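Long-range contacts in HNH endonuclease (Geobacillus virus E2, PDB 5H0M), which probably cleaves or nicks DNA as a phage HNH-family endonuclease that carries a bound zinc ion: residues L75-K81 with Q111-C117; A67-D72 with M107-S112; F55-W61 with I90-I94. All coordinates share one frame; numbering follows the deposited sequence.

Running from the N terminus, the chain first meets contact 3 at 55-61, where helix 41-55 turns into helix 59-71, then contact 2 at 67-72 near the end of that second helix, and contact 1 at 75-81. Contact 3 closes the loop from 61 to 90, contact 2 that from 72 to 107 and contact 1 that from 81 to 111; each crosses the others and none is nested. Contacts 2 and 3 set two places of helix 59-71 against neighbouring strands of the antiparallel hairpin 90-93/110-113. Contact 1 shares Q111 and S112 with contact 2 and joins helix 77-81 to strand 110-113 and the start of helix 115-129 through the zinc ion.

Contact 1: L75-K81 with Q111-C117; sequences LCQHCLK and QSLCQAC. With ZN (zinc ion), chain B.
C76 SG is gripped from three directions: it binds the zinc ion at 2.3 Å and accepts two backbone N-H groups, from C114 N at 3.3 Å across the contact and from C79 N within its own turn. Both N-H bonds are nearly straight and would be expected to draw negative charge off the thiolate. The sulfur reaches this place because it stands anti to its own backbone nitrogen (chi1 175°), which turns it back over the start of helix 77-81, where C76 is the N-cap. C114 plays the same part for helix 115-129: its SG caps C117 N at 3.4 Å while binding the metal. C79 SG and C117 SG complete the four-sulfur site, each from the first turn of its helix. Two CxxC knuckles thus clasp one zinc ion, a Cys4 site of the zinc-finger kind built into the HNH domain, with one knuckle ahead of the hairpin and the other at its end. Beside the metal, Q77 N gives a straight bond to S112 O at 2.9 Å, joining the first turn of helix 77-81 to the edge of strand 110-113. The H78 ring packs against the strand. L113 CD2 lies over the centre of one face, 3.6 Å from the ring centroid, a CH-pi contact. H78 NE2 donates to Q111 OE1 at 2.8 Å; the oxygen lies in the ring plane, but the nitrogen stands above the amide's carbonyl plane and is aimed at no lone pair, with ring and amide planes 60° apart. On the other ring nitrogen, a water 2.8 Å from H78 ND1 donates to C117 O, linking the ring to the second knuckle.

Contact 2: A67-D72 with M107-S112; sequences AVLAKD and MDNLQS
The carboxylate of D72 is gripped by S112 through one oxygen: OD2 takes the serine hydroxyl, OG at 2.7 Å, on its anti lone pair, and accepts S112 N at 3.1 Å from nearly straight beyond its C-O bond. OD1 is met on its syn side by K71 NZ, a salt bridge of 2.9 Å whose nitrogen sits 28° out of the carboxylate plane. Opposed oxygens are therefore fixed by different partners, which should hold the group against rotation and favour the ionised form. L69 CD2 touches the same hydroxyl, 3.5 Å from S112 OG. D72 follows directly on helix 59-71, whose axis near its end crosses strand 110-112 at -56°; this joins the helix to the strand that closes the hairpin of the HNH domain. V68 packs on strand 110-112 between the polar end and the methionine: CG2, anti to the carbonyl carbon, meets L110 CB at 3.8 Å, the two side chains crossing at about a right angle. M107 comes in alongside K71, running the opposite way, and its CE lies 3.7 Å from K71 CD. The lysine is bent at chi3 and chi4, which folds its ammonium back to D72 and to two waters. One of these accepts from NZ and lies 2.7 Å from M107 O.

Contact 3: F55-W61 with I90-I94; sequences FYHSREW and IVDHI
W61 and H93 lie nearly parallel but slid apart, their planes 23° apart and the centroid of the tryptophan's six-membered ring 5.2 Å from that of the imidazole. H93 belongs to strand 90-93 of the hairpin in the His-Me finger fold and is probably the first histidine of the HNH signature; together with F55 and W61 it forms an aromatic cluster that joins the strand to the bend between helices 41-55 and 59-71. Across the slid rings the closest pair is W61 CZ3 and H93 CE1, 3.7 Å. F55 and H93 come at each other from opposite directions, with planes 61° apart, and F55 CE2 lies at the edge of the imidazole, 3.9 Å from H93 CE1. The indole gets this far because its CG is anti to the backbone nitrogen (chi1 174°), so that the far end of the six-membered ring extends toward the strand. There W61 slides past V91 in the opposite sense, CH2 touching V91 CG1 at 3.8 Å, and V91 O lies in the plane of the indole at its edge. Around the bend the aromatics pack on each other: W61 CB covers one face of the F55 ring near its rim, and Y56 CD1 sits 3.7 Å above one face of the W61 indole. S58 fixes the bend, its OG capping W61 N at 3.0 Å and donating in the carbonyl plane to F55 O, which also accepts S58 N. H93 NE2 bonds to R104 O outside the contact, which settles the ring's rotation from one side. On the other, a single water bridges the tyrosine and the imidazole, 2.6 Å from Y56 OH and 2.7 Å from H93 ND1.

Contact 1: L75-K81 with Q111-C117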
loop_
_atom_site.group_PDB
_atom_site.type_symbol
_atom_site.label_atom_id
_atom_site.label_comp_id
_atom_site.label_asym_id
_atom_site.label_seq_id
_atom_site.Cartn_x
_atom_site.Cartn_y
_atom_site.Cartn_z
ATOM N N LEU A 75 7.493 -6.050 11.214
ATOM C CA LEU A 75 6.963 -7.390 10.972
ATOM C C LEU A 75 5.812 -7.401 9.983
ATOM O O LEU A 75 4.941 -6.536 10.022
ATOM C CB LEU A 75 6.459 -8.018 12.268
ATOM C CG LEU A 75 7.529 -8.264 13.326
ATOM C CD1 LEU A 75 6.872 -8.868 14.547
ATOM C CD2 LEU A 75 8.626 -9.180 12.794
ATOM N N CYS A 76 5.787 -8.413 9.131
ATOM C CA CYS A 76 4.672 -8.619 8.220
ATOM C C CYS A 76 3.400 -8.858 9.007
ATOM O O CYS A 76 3.324 -9.786 9.798
ATOM C CB CYS A 76 4.926 -9.791 7.295
ATOM S SG CYS A 76 3.519 -10.175 6.234
ATOM N N GLN A 77 2.394 -8.017 8.794
ATOM C CA GLN A 77 1.148 -8.095 9.570
ATOM C C GLN A 77 0.250 -9.238 9.154
ATOM O O GLN A 77 -0.532 -9.722 9.961
ATOM C CB GLN A 77 0.413 -6.743 9.509
ATOM C CG GLN A 77 1.220 -5.607 10.117
ATOM C CD GLN A 77 1.553 -5.849 11.575
ATOM O OE1 GLN A 77 2.713 -6.067 11.953
ATOM N NE2 GLN A 77 0.534 -5.844 12.402
ATOM N N HIS A 78 0.350 -9.690 7.913
ATOM C CA HIS A 78 -0.426 -10.855 7.495
ATOM C C HIS A 78 0.167 -12.119 8.073
ATOM O O HIS A 78 -0.563 -12.944 8.605
ATOM C CB HIS A 78 -0.510 -10.921 5.984
ATOM C CG HIS A 78 -1.373 -9.856 5.407
ATOM N ND1 HIS A 78 -1.852 -9.912 4.125
ATOM C CD2 HIS A 78 -1.883 -8.725 5.951
ATOM C CE1 HIS A 78 -2.596 -8.847 3.889
ATOM N NE2 HIS A 78 -2.623 -8.109 4.984
ATOM N N CYS A 79 1.484 -12.252 8.013
ATOM C CA CYS A 79 2.150 -13.375 8.660
ATOM C C CYS A 79 1.849 -13.393 10.153
ATOM O O CYS A 79 1.553 -14.450 10.711
ATOM C CB CYS A 79 3.661 -13.301 8.438
ATOM S SG CYS A 79 4.266 -13.894 6.842
ATOM N N LEU A 80 1.876 -12.232 10.794
ATOM C CA LEU A 80 1.624 -12.185 12.237
ATOM C C LEU A 80 0.224 -12.718 12.571
ATOM O O LEU A 80 0.043 -13.475 13.539
ATOM C CB LEU A 80 1.798 -10.751 12.768
ATOM C CG LEU A 80 1.867 -10.581 14.284
ATOM C CD1 LEU A 80 3.068 -11.301 14.868
ATOM C CD2 LEU A 80 1.917 -9.096 14.621
ATOM N N LYS A 81 -0.762 -12.345 11.774
ATOM C CA LYS A 81 -2.124 -12.838 11.975
ATOM C C LYS A 81 -2.257 -14.323 11.759
ATOM O O LYS A 81 -3.108 -14.958 12.384
ATOM C CB LYS A 81 -3.094 -12.054 11.125
ATOM C CG LYS A 81 -3.209 -10.646 11.692
ATOM C CD LYS A 81 -4.129 -9.709 10.935
ATOM C CE LYS A 81 -3.741 -8.259 11.215
ATOM N NZ LYS A 81 -4.810 -7.264 10.932
ATOM N N GLN A 111 -0.365 -1.448 5.650
ATOM C CA GLN A 111 0.206 -2.580 6.367
ATOM C C GLN A 111 1.609 -2.897 5.888
ATOM O O GLN A 111 1.890 -2.873 4.696
ATOM C CB GLN A 111 -0.653 -3.833 6.221
ATOM C CG GLN A 111 -2.084 -3.680 6.662
ATOM C CD GLN A 111 -2.829 -4.996 6.556
ATOM O OE1 GLN A 111 -3.212 -5.415 5.457
ATOM N NE2 GLN A 111 -3.023 -5.652 7.684
ATOM N N SER A 112 2.468 -3.242 6.835
ATOM C CA SER A 112 3.792 -3.756 6.512
ATOM C C SER A 112 3.658 -5.221 6.122
ATOM O O SER A 112 2.996 -5.984 6.831
ATOM C CB SER A 112 4.699 -3.653 7.737
ATOM O OG SER A 112 4.728 -2.319 8.246
ATOM N N LEU A 113 4.268 -5.597 4.991
ATOM C CA LEU A 113 4.128 -6.944 4.407
ATOM C C LEU A 113 5.466 -7.496 3.957
ATOM O O LEU A 113 6.356 -6.750 3.555
ATOM C CB LEU A 113 3.202 -6.932 3.185
ATOM C CG LEU A 113 1.749 -6.473 3.402
ATOM C CD1 LEU A 113 1.017 -6.491 2.076
ATOM C CD2 LEU A 113 1.042 -7.344 4.426
ATOM N N CYS A 114 5.585 -8.823 4.027
ATOM C CA CYS A 114 6.675 -9.530 3.373
ATOM C C CYS A 114 6.350 -9.666 1.886
ATOM O O CYS A 114 5.249 -9.358 1.438
ATOM C CB CYS A 114 6.898 -10.905 4.015
ATOM S SG CYS A 114 5.647 -12.138 3.648
ATOM N N GLN A 115 7.318 -10.105 1.098
ATOM C CA GLN A 115 7.096 -10.218 -0.337
ATOM C C GLN A 115 6.001 -11.225 -0.674
ATOM O O GLN A 115 5.175 -10.989 -1.550
ATOM C CB GLN A 115 8.389 -10.605 -1.047
ATOM C CG GLN A 115 8.170 -10.974 -2.497
ATOM C CD GLN A 115 9.452 -11.281 -3.205
ATOM O OE1 GLN A 115 10.525 -10.869 -2.761
ATOM N NE2 GLN A 115 9.353 -11.986 -4.325
ATOM N N ALA A 116 6.018 -12.378 -0.018
ATOM C CA ALA A 116 5.034 -13.413 -0.291
ATOM C C ALA A 116 3.625 -12.934 -0.006
ATOM O O ALA A 116 2.706 -13.200 -0.776
ATOM C CB ALA A 116 5.336 -14.690 0.485
ATOM N N CYS A 117 3.451 -12.216 1.104
ATOM C CA CYS A 117 2.141 -11.670 1.439
ATOM C C CYS A 117 1.743 -10.540 0.498
ATOM O O CYS A 117 0.584 -10.406 0.167
ATOM C CB CYS A 117 2.099 -11.223 2.891
ATOM S SG CYS A 117 2.069 -12.649 4.016
HETATM ZN ZN ZN B . 3.971 -12.229 5.296
HETATM O O HOH W 1 -1.279 -11.535 1.947
#

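Contact 2: A67-D72 with M107-S112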
loop_
_atom_site.group_PDB
_atom_site.type_symbol
_atom_site.label_atom_id
_atom_site.label_comp_id
_atom_site.label_asym_id
_atom_site.label_seq_id
_atom_site.Cartn_x
_atom_site.Cartn_y
_atom_site.Cartn_z
ATOM N N ALA A 67 6.581 5.477 9.658
ATOM C CA ALA A 67 5.711 5.425 10.822
ATOM C C ALA A 67 4.987 4.075 10.899
ATOM O O ALA A 67 4.825 3.504 11.969
ATOM C CB ALA A 67 4.715 6.570 10.808
ATOM N N VAL A 68 4.536 3.577 9.746
ATOM C CA VAL A 68 3.840 2.290 9.706
ATOM C C VAL A 68 4.788 1.138 10.038
ATOM O O VAL A 68 4.466 0.258 10.838
ATOM C CB VAL A 68 3.166 2.075 8.332
ATOM C CG1 VAL A 68 2.583 0.670 8.211
ATOM C CG2 VAL A 68 2.063 3.092 8.104
ATOM N N LEU A 69 5.964 1.132 9.429
ATOM C CA LEU A 69 6.935 0.075 9.721
ATOM C C LEU A 69 7.289 0.076 11.198
ATOM O O LEU A 69 7.377 -0.976 11.823
ATOM C CB LEU A 69 8.189 0.239 8.882
ATOM C CG LEU A 69 8.016 -0.142 7.408
ATOM C CD1 LEU A 69 9.134 0.478 6.588
ATOM C CD2 LEU A 69 7.966 -1.644 7.232
ATOM N N ALA A 70 7.478 1.259 11.754
ATOM C CA ALA A 70 7.833 1.351 13.164
ATOM C C ALA A 70 6.717 0.829 14.059
ATOM O O ALA A 70 6.977 0.038 14.987
ATOM C CB ALA A 70 8.178 2.787 13.536
ATOM N N LYS A 71 5.484 1.242 13.776
ATOM C CA LYS A 71 4.281 0.773 14.506
ATOM C C LYS A 71 4.167 -0.738 14.443
ATOM O O LYS A 71 3.804 -1.384 15.422
ATOM C CB LYS A 71 3.009 1.431 13.938
ATOM C CG LYS A 71 1.694 0.810 14.395
ATOM C CD LYS A 71 0.517 1.387 13.641
ATOM C CE LYS A 71 0.342 0.757 12.271
ATOM N NZ LYS A 71 -0.254 -0.611 12.321
ATOM N N ASP A 72 4.490 -1.289 13.280
ATOM C CA ASP A 72 4.421 -2.722 13.020
ATOM C C ASP A 72 5.667 -3.488 13.489
ATOM O O ASP A 72 5.775 -4.703 13.284
ATOM C CB ASP A 72 4.186 -2.952 11.519
ATOM C CG ASP A 72 2.781 -2.602 11.087
ATOM O OD1 ASP A 72 1.899 -2.451 11.975
ATOM O OD2 ASP A 72 2.557 -2.486 9.866
ATOM N N MET A 107 -3.146 5.580 8.265
ATOM C CA MET A 107 -2.403 4.455 8.825
ATOM C C MET A 107 -3.238 3.186 8.898
ATOM O O MET A 107 -2.706 2.100 8.693
ATOM C CB MET A 107 -1.761 4.833 10.159
ATOM C CG MET A 107 -0.551 5.728 9.901
ATOM S SD MET A 107 0.298 6.154 11.406
ATOM C CE MET A 107 1.024 4.573 11.792
ATOM N N ASP A 108 -4.541 3.321 9.122
ATOM C CA ASP A 108 -5.419 2.156 9.113
ATOM C C ASP A 108 -5.684 1.597 7.722
ATOM O O ASP A 108 -6.372 0.592 7.594
ATOM C CB ASP A 108 -6.731 2.425 9.862
ATOM C CG ASP A 108 -7.608 3.460 9.206
ATOM O OD1 ASP A 108 -7.221 4.125 8.233
ATOM O OD2 ASP A 108 -8.756 3.637 9.704
ATOM N N ASN A 109 -5.140 2.245 6.694
ATOM C CA ASN A 109 -5.185 1.747 5.327
ATOM C C ASN A 109 -3.811 1.270 4.877
ATOM O O ASN A 109 -3.599 1.080 3.687
ATOM C CB ASN A 109 -5.669 2.834 4.361
ATOM C CG ASN A 109 -5.966 2.301 2.978
ATOM O OD1 ASN A 109 -6.583 1.242 2.840
ATOM N ND2 ASN A 109 -5.551 3.024 1.952
ATOM N N LEU A 110 -2.882 1.069 5.817
ATOM C CA LEU A 110 -1.505 0.696 5.451
ATOM C C LEU A 110 -1.009 -0.474 6.293
ATOM O O LEU A 110 -1.214 -0.491 7.506
ATOM C CB LEU A 110 -0.579 1.907 5.642
ATOM C CG LEU A 110 -0.798 3.030 4.639
ATOM C CD1 LEU A 110 -0.128 4.301 5.121
ATOM C CD2 LEU A 110 -0.345 2.651 3.246
ATOM N N GLN A 111 -0.365 -1.448 5.650
ATOM C CA GLN A 111 0.206 -2.580 6.367
ATOM C C GLN A 111 1.609 -2.897 5.888
ATOM O O GLN A 111 1.890 -2.873 4.696
ATOM C CB GLN A 111 -0.653 -3.833 6.221
ATOM C CG GLN A 111 -2.084 -3.680 6.662
ATOM C CD GLN A 111 -2.829 -4.996 6.556
ATOM O OE1 GLN A 111 -3.212 -5.415 5.457
ATOM N NE2 GLN A 111 -3.023 -5.652 7.684
ATOM N N SER A 112 2.468 -3.242 6.835
ATOM C CA SER A 112 3.792 -3.756 6.512
ATOM C C SER A 112 3.658 -5.221 6.122
ATOM O O SER A 112 2.996 -5.984 6.831
ATOM C CB SER A 112 4.699 -3.653 7.737
ATOM O OG SER A 112 4.728 -2.319 8.246
HETATM O O HOH W 2 -0.197 -1.985 9.775
HETATM O O HOH W 3 -2.492 0.131 10.547
#

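Contact 3: F55-W61 with I90-I94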
loop_
_atom_site.group_PDB
_atom_site.type_symbol
_atom_site.label_atom_id
_atom_site.label_comp_id
_atom_site.label_asym_id
_atom_site.label_seq_id
_atom_site.Cartn_x
_atom_site.Cartn_y
_atom_site.Cartn_z
ATOM N N PHE A 55 3.286 10.474 -5.765
ATOM C CA PHE A 55 3.035 10.218 -4.351
ATOM C C PHE A 55 4.166 9.432 -3.685
ATOM O O PHE A 55 4.590 9.733 -2.567
ATOM C CB PHE A 55 1.708 9.489 -4.172
ATOM C CG PHE A 55 1.418 9.101 -2.754
ATOM C CD1 PHE A 55 0.992 10.053 -1.849
ATOM C CD2 PHE A 55 1.609 7.797 -2.326
ATOM C CE1 PHE A 55 0.733 9.718 -0.530
ATOM C CE2 PHE A 55 1.354 7.455 -1.008
ATOM C CZ PHE A 55 0.918 8.406 -0.118
ATOM N N TYR A 56 4.671 8.430 -4.373
ATOM C CA TYR A 56 5.692 7.572 -3.773
ATOM C C TYR A 56 7.022 8.279 -3.582
ATOM O O TYR A 56 7.853 7.811 -2.801
ATOM C CB TYR A 56 5.872 6.302 -4.596
ATOM C CG TYR A 56 4.641 5.413 -4.596
ATOM C CD1 TYR A 56 4.241 4.742 -3.446
ATOM C CD2 TYR A 56 3.892 5.245 -5.735
ATOM C CE1 TYR A 56 3.118 3.913 -3.443
ATOM C CE2 TYR A 56 2.774 4.426 -5.739
ATOM C CZ TYR A 56 2.397 3.764 -4.610
ATOM O OH TYR A 56 1.270 2.941 -4.662
ATOM N N HIS A 57 7.198 9.413 -4.267
ATOM C CA HIS A 57 8.369 10.269 -4.073
ATOM C C HIS A 57 8.173 11.315 -2.997
ATOM O O HIS A 57 9.120 12.024 -2.663
ATOM C CB HIS A 57 8.688 11.020 -5.362
ATOM C CG HIS A 57 9.127 10.136 -6.475
ATOM N ND1 HIS A 57 10.431 9.713 -6.624
ATOM C CD2 HIS A 57 8.426 9.570 -7.485
ATOM C CE1 HIS A 57 10.517 8.949 -7.697
ATOM N NE2 HIS A 57 9.318 8.850 -8.239
ATOM N N SER A 58 6.964 11.431 -2.462
ATOM C CA SER A 58 6.616 12.547 -1.604
ATOM C C SER A 58 7.203 12.425 -0.213
ATOM O O SER A 58 7.381 11.325 0.315
ATOM C CB SER A 58 5.096 12.723 -1.502
ATOM O OG SER A 58 4.512 11.703 -0.699
ATOM N N ARG A 59 7.454 13.580 0.398
ATOM C CA ARG A 59 7.897 13.642 1.786
ATOM C C ARG A 59 6.873 12.983 2.726
ATOM O O ARG A 59 7.250 12.313 3.674
ATOM C CB ARG A 59 8.161 15.109 2.216
ATOM C CG ARG A 59 6.943 16.038 2.167
ATOM C CD ARG A 59 7.248 17.498 2.506
ATOM N NE ARG A 59 6.017 18.294 2.502
ATOM C CZ ARG A 59 5.953 19.627 2.454
ATOM N NH1 ARG A 59 7.054 20.368 2.400
ATOM N NH2 ARG A 59 4.767 20.228 2.450
ATOM N N GLU A 60 5.590 13.163 2.434
ATOM C CA GLU A 60 4.530 12.647 3.298
ATOM C C GLU A 60 4.532 11.120 3.260
ATOM O O GLU A 60 4.439 10.477 4.298
ATOM C CB GLU A 60 3.170 13.198 2.878
ATOM C CG GLU A 60 3.014 14.706 3.082
ATOM C CD GLU A 60 3.462 15.561 1.899
ATOM O OE1 GLU A 60 3.952 15.041 0.880
ATOM O OE2 GLU A 60 3.311 16.796 1.998
ATOM N N TRP A 61 4.666 10.538 2.069
ATOM C CA TRP A 61 4.766 9.081 1.976
ATOM C C TRP A 61 6.017 8.585 2.670
ATOM O O TRP A 61 5.968 7.595 3.399
ATOM C CB TRP A 61 4.732 8.602 0.529
ATOM C CG TRP A 61 4.980 7.122 0.400
ATOM C CD1 TRP A 61 6.014 6.534 -0.232
ATOM C CD2 TRP A 61 4.195 6.052 0.960
ATOM N NE1 TRP A 61 5.944 5.167 -0.115
ATOM C CE2 TRP A 61 4.819 4.847 0.592
ATOM C CE3 TRP A 61 3.028 5.997 1.718
ATOM C CZ2 TRP A 61 4.323 3.613 0.961
ATOM C CZ3 TRP A 61 2.532 4.772 2.080
ATOM C CH2 TRP A 61 3.180 3.595 1.698
ATOM N N ILE A 90 7.909 -4.147 2.582
ATOM C CA ILE A 90 7.139 -3.153 1.838
ATOM C C ILE A 90 5.958 -2.724 2.695
ATOM O O ILE A 90 5.499 -3.492 3.527
ATOM C CB ILE A 90 6.705 -3.729 0.473
ATOM C CG1 ILE A 90 6.238 -2.623 -0.472
ATOM C CG2 ILE A 90 5.681 -4.821 0.641
ATOM C CD1 ILE A 90 6.186 -3.068 -1.915
ATOM N N VAL A 91 5.506 -1.489 2.511
ATOM C CA VAL A 91 4.260 -1.024 3.110
ATOM C C VAL A 91 3.252 -0.882 1.980
ATOM O O VAL A 91 3.525 -0.167 1.005
ATOM C CB VAL A 91 4.432 0.317 3.834
ATOM C CG1 VAL A 91 3.115 0.840 4.367
ATOM C CG2 VAL A 91 5.406 0.164 4.988
ATOM N N ASP A 92 2.109 -1.553 2.122
ATOM C CA ASP A 92 1.069 -1.577 1.074
ATOM C C ASP A 92 -0.232 -0.941 1.559
ATOM O O ASP A 92 -0.619 -1.080 2.725
ATOM C CB ASP A 92 0.787 -3.014 0.621
ATOM C CG ASP A 92 0.034 -3.096 -0.720
ATOM O OD1 ASP A 92 0.097 -2.144 -1.544
ATOM O OD2 ASP A 92 -0.610 -4.133 -0.964
ATOM N N HIS A 93 -0.899 -0.267 0.627
ATOM C CA HIS A 93 -2.254 0.243 0.826
ATOM C C HIS A 93 -3.254 -0.889 0.806
ATOM O O HIS A 93 -3.250 -1.701 -0.127
ATOM C CB HIS A 93 -2.595 1.249 -0.265
ATOM C CG HIS A 93 -1.822 2.526 -0.159
ATOM N ND1 HIS A 93 -0.540 2.653 -0.629
ATOM C CD2 HIS A 93 -2.143 3.717 0.395
ATOM C CE1 HIS A 93 -0.102 3.876 -0.382
ATOM N NE2 HIS A 93 -1.051 4.537 0.253
ATOM N N ILE A 94 -4.129 -0.931 1.799
ATOM C CA ILE A 94 -5.150 -1.997 1.850
ATOM C C ILE A 94 -6.152 -1.784 0.720
ATOM O O ILE A 94 -6.294 -2.631 -0.167
ATOM C CB ILE A 94 -5.843 -2.068 3.209
ATOM C CG1 ILE A 94 -4.849 -2.375 4.323
ATOM C CG2 ILE A 94 -6.982 -3.082 3.138
ATOM C CD1 ILE A 94 -5.449 -2.370 5.709
HETATM O O HOH W 4 0.687 1.352 -2.652
#